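PDB 3C26: putative acetyltransferase Ta0821 from Thermoplasma acidophilum DSM 1728, which probably transfers an acyl group, as do enzymes of the GNAT acetyltransferase family. Local coordinates for residues K51-E54 / R55-D59; L65-G69 / R70-T74. All coordinates share one frame; numbering follows the deposited sequence.

Interaction 1. Residues K51-E54 / R55-D59; sequences KVIE and RWVND
V52 meets W56 and R55 with its two methyls, and the torsions set this up. W56 has CG beside its own backbone N (chi1 -74°), which swings the indole back along the helix over V52. V52 CG2 then lies over one face of the six-membered ring, displaced toward the rim. It is 3.8 Å from the centre of that ring, a CH-pi contact, and CZ2 of W56 is the ring atom nearest to this methyl. The other methyl, V52 CG1, covers one face of the R55 guanidinium and sits 3.6 Å from R55 NH2. The R55 chain bends at chi3 (-80°), and this turns the guanidinium back over the preceding turn. Its edge faces the carbonyl of K51. The bond from R55 NH2 to K51 O is weak, at 3.4 Å. The direct i to i+4 bond between K51 O and R55 N is missing, and a water is inserted in the helix in its place. It donates to K51 O and accepts from N and NE of R55. The aliphatic part of K51 adds CG, 3.5 Å from R55 NH2. The charged end of K51 goes to a salt bridge with D209. Regular i to i+4 bonding resumes one residue on, where W56 N donates to V52 O at 3.0 Å. The same pattern joins V57 to I53 and N58 to E54. Without the indole, as with an alanine at W56, V52 CG2 would probably lose the ring face it packs on and H76 its stacking partner. These residues form the C-terminal part of helix 45-58. I53 and V57 pack on I19 of helix 16-19, and V57 also touches I16. W56 and V57 reach V62 on strand 62-67, the next element of the chain.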
# COMPACT_ATOMS: atom_id res chain seq x y z
N LYS A 51 -12.51 15.59 -10.36
CA LYS A 51 -13.58 16.52 -10.02
C LYS A 51 -13.34 17.92 -10.57
O LYS A 51 -14.26 18.60 -10.96
CB LYS A 51 -13.76 16.54 -8.49
CG LYS A 51 -14.68 17.63 -7.94
CD LYS A 51 -14.73 17.58 -6.38
CE LYS A 51 -13.48 18.17 -5.70
NZ LYS A 51 -13.55 18.01 -4.22
N VAL A 52 -12.08 18.35 -10.61
CA VAL A 52 -11.76 19.76 -10.95
C VAL A 52 -11.09 20.01 -12.32
O VAL A 52 -10.94 21.13 -12.77
CB VAL A 52 -10.84 20.37 -9.86
CG1 VAL A 52 -11.56 20.48 -8.55
CG2 VAL A 52 -9.58 19.57 -9.69
N ILE A 53 -10.70 18.95 -13.00
CA ILE A 53 -9.90 19.08 -14.23
C ILE A 53 -10.63 19.86 -15.32
O ILE A 53 -9.99 20.56 -16.09
CB ILE A 53 -9.38 17.69 -14.77
CG1 ILE A 53 -8.30 17.92 -15.86
CG2 ILE A 53 -10.56 16.84 -15.23
CD1 ILE A 53 -7.37 16.70 -16.18
N GLU A 54 -11.95 19.69 -15.42
CA GLU A 54 -12.74 20.41 -16.44
C GLU A 54 -12.69 21.91 -16.17
O GLU A 54 -12.45 22.72 -17.11
CB GLU A 54 -14.18 19.89 -16.54
CG GLU A 54 -14.91 20.59 -17.68
CD GLU A 54 -16.28 20.02 -17.97
OE1 GLU A 54 -16.75 19.15 -17.23
OE2 GLU A 54 -16.88 20.45 -18.97
N ARG A 55 -12.81 22.25 -14.88
CA ARG A 55 -12.73 23.65 -14.41
C ARG A 55 -11.38 24.27 -14.75
O ARG A 55 -11.27 25.38 -15.28
CB ARG A 55 -13.01 23.78 -12.90
CG ARG A 55 -14.50 23.91 -12.59
CD ARG A 55 -14.87 23.88 -11.10
NE ARG A 55 -14.92 22.53 -10.52
CZ ARG A 55 -15.06 22.30 -9.22
NH1 ARG A 55 -15.16 23.32 -8.37
NH2 ARG A 55 -15.09 21.06 -8.74
N TRP A 56 -10.34 23.50 -14.48
CA TRP A 56 -8.99 23.93 -14.78
C TRP A 56 -8.79 24.24 -16.23
O TRP A 56 -8.18 25.23 -16.55
CB TRP A 56 -7.97 22.83 -14.41
CG TRP A 56 -7.74 22.66 -12.92
CD1 TRP A 56 -8.04 23.56 -11.93
CD2 TRP A 56 -7.04 21.59 -12.27
NE1 TRP A 56 -7.60 23.10 -10.73
CE2 TRP A 56 -6.99 21.89 -10.90
CE3 TRP A 56 -6.45 20.41 -12.73
CZ2 TRP A 56 -6.37 21.05 -9.98
CZ3 TRP A 56 -5.85 19.57 -11.79
CH2 TRP A 56 -5.79 19.90 -10.45
N VAL A 57 -9.24 23.31 -17.08
CA VAL A 57 -9.12 23.45 -18.55
C VAL A 57 -9.80 24.73 -18.99
O VAL A 57 -9.27 25.50 -19.78
CB VAL A 57 -9.70 22.22 -19.36
CG1 VAL A 57 -9.65 22.49 -20.86
CG2 VAL A 57 -8.94 20.92 -19.00
N ASN A 58 -10.97 24.95 -18.43
CA ASN A 58 -11.77 26.15 -18.75
C ASN A 58 -11.14 27.45 -18.24
O ASN A 58 -11.37 28.51 -18.81
CB ASN A 58 -13.20 26.00 -18.22
CG ASN A 58 -14.05 25.13 -19.12
OD1 ASN A 58 -13.95 25.22 -20.33
ND2 ASN A 58 -14.96 24.36 -18.54
N ASP A 59 -10.33 27.34 -17.19
CA ASP A 59 -9.68 28.52 -16.57
C ASP A 59 -8.36 28.84 -17.27
O ASP A 59 -7.71 29.82 -16.98
CB ASP A 59 -9.33 28.31 -15.10
CG ASP A 59 -10.54 28.18 -14.19
OD1 ASP A 59 -11.69 28.47 -14.61
OD2 ASP A 59 -10.31 27.77 -13.01
O HOH W 1 -14.44 20.69 -12.92

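Interaction 2. Residues L65-G69 / R70-T74; sequences LRVSG and RPVAT
V67 and R70 face each other across the end of a beta hairpin, with their side chains on the same face of the sheet. The R70 chain bends at chi3 (-71°) and folds back over the turn. Its guanidinium lies flat over V67 O, which sits 3.5 Å above the guanidinium plane. R70 NH2 also comes within 3.4 Å of V67 CG1. The second methyl of V67 points to V72, whose side chain crosses it at about a right angle, with CG2 of V67 3.9 Å from CG1 of V72. R66 and P71 pair on the other face. The extended R66 chain brings NH1 to G69 O at 3.1 Å, with the donor above the carbonyl plane, and places it near P71 CD. The rest of this guanidinium forms salt bridges with D9 and D15. Residues 67-70 make a type I' turn, closed by two bonds between V67 and R70. S68 and G69 both have positive phi, as this tight two-residue hairpin loop requires. A beta bulge follows: V72 N bonds to L65 O at 2.8 Å, and L65 pairs with A73. The hairpin joins strands 62-67 and 70-79. L65 and V72 pack on L101 of helix 101-113, while P71 and R70 touch E18 of helix 16-19. Strand 7-10 lies beside 62-67, and strand 85-92 beside 70-79.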
# COMPACT_ATOMS: atom_id res chain seq x y z
N LEU A 65 0.30 18.25 -24.42
CA LEU A 65 1.10 17.81 -25.53
C LEU A 65 0.12 17.41 -26.61
O LEU A 65 -0.88 16.72 -26.34
CB LEU A 65 2.04 16.65 -25.18
CG LEU A 65 3.31 16.99 -24.42
CD1 LEU A 65 4.14 15.71 -24.28
CD2 LEU A 65 4.07 18.00 -25.11
N ARG A 66 0.38 17.87 -27.83
CA ARG A 66 -0.48 17.56 -28.97
C ARG A 66 0.26 16.83 -30.07
O ARG A 66 1.41 17.14 -30.37
CB ARG A 66 -1.04 18.83 -29.64
CG ARG A 66 -1.87 19.71 -28.76
CD ARG A 66 -2.59 20.74 -29.62
NE ARG A 66 -3.21 21.71 -28.75
CZ ARG A 66 -4.42 21.57 -28.25
NH1 ARG A 66 -5.14 20.53 -28.59
NH2 ARG A 66 -4.90 22.48 -27.42
N VAL A 67 -0.45 15.88 -30.64
CA VAL A 67 -0.03 15.16 -31.84
C VAL A 67 -1.05 15.49 -32.92
O VAL A 67 -2.23 15.17 -32.82
CB VAL A 67 0.01 13.67 -31.61
CG1 VAL A 67 0.18 12.95 -32.96
CG2 VAL A 67 1.14 13.30 -30.56
N SER A 68 -0.59 16.17 -33.96
CA SER A 68 -1.46 16.60 -35.05
C SER A 68 -2.75 17.23 -34.51
O SER A 68 -3.86 16.91 -34.93
CB SER A 68 -1.79 15.42 -35.97
OG SER A 68 -0.63 14.60 -36.18
N GLY A 69 -2.55 18.13 -33.54
CA GLY A 69 -3.61 18.95 -32.96
C GLY A 69 -4.40 18.23 -31.90
O GLY A 69 -5.24 18.84 -31.23
N ARG A 70 -4.16 16.93 -31.77
CA ARG A 70 -4.90 16.11 -30.79
C ARG A 70 -4.20 16.06 -29.46
O ARG A 70 -3.03 15.76 -29.41
CB ARG A 70 -5.11 14.66 -31.27
CG ARG A 70 -6.15 14.45 -32.38
CD ARG A 70 -6.15 12.98 -32.87
NE ARG A 70 -4.94 12.67 -33.64
CZ ARG A 70 -3.88 12.05 -33.16
NH1 ARG A 70 -3.84 11.64 -31.88
NH2 ARG A 70 -2.84 11.85 -33.96
N PRO A 71 -4.90 16.38 -28.37
CA PRO A 71 -4.22 16.30 -27.08
C PRO A 71 -3.90 14.86 -26.66
O PRO A 71 -4.76 13.99 -26.80
CB PRO A 71 -5.20 16.94 -26.11
CG PRO A 71 -6.53 16.79 -26.75
CD PRO A 71 -6.29 16.85 -28.24
N VAL A 72 -2.67 14.62 -26.17
CA VAL A 72 -2.29 13.26 -25.73
C VAL A 72 -1.85 13.17 -24.23
O VAL A 72 -1.77 12.10 -23.63
CB VAL A 72 -1.23 12.58 -26.69
CG1 VAL A 72 -1.77 12.49 -28.16
CG2 VAL A 72 0.13 13.31 -26.63
N ALA A 73 -1.61 14.34 -23.65
CA ALA A 73 -1.18 14.45 -22.23
C ALA A 73 -1.57 15.80 -21.67
O ALA A 73 -1.70 16.82 -22.41
CB ALA A 73 0.32 14.26 -22.09
N THR A 74 -1.77 15.82 -20.36
CA THR A 74 -2.07 17.07 -19.66
C THR A 74 -1.10 17.31 -18.54
O THR A 74 -0.50 16.37 -17.98
CB THR A 74 -3.50 17.06 -19.03
OG1 THR A 74 -3.60 16.01 -18.03
CG2 THR A 74 -4.58 16.88 -20.08

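Overall arrangement
The two interactions follow one another along the chain. Interaction 1 lies on helix 45-58. The chain then enters strand 62-67 and turns into strand 70-79, where interaction 2 forms the tip of the hairpin. Their centres are about 17 Å apart. They touch where I53 CD1 packs against T74 OG1 at 4.3 Å. Helix 16-19 is a shared neighbour: I19 touches I53 and V57 of interaction 1 and T74 of interaction 2. V62 likewise meets W56, V57 and T74. Helix 45-58 thus leads into the hairpin of strands 62-67 and 70-79 and packs near it. Both belong to the probable GNAT acetyltransferase region of the protein.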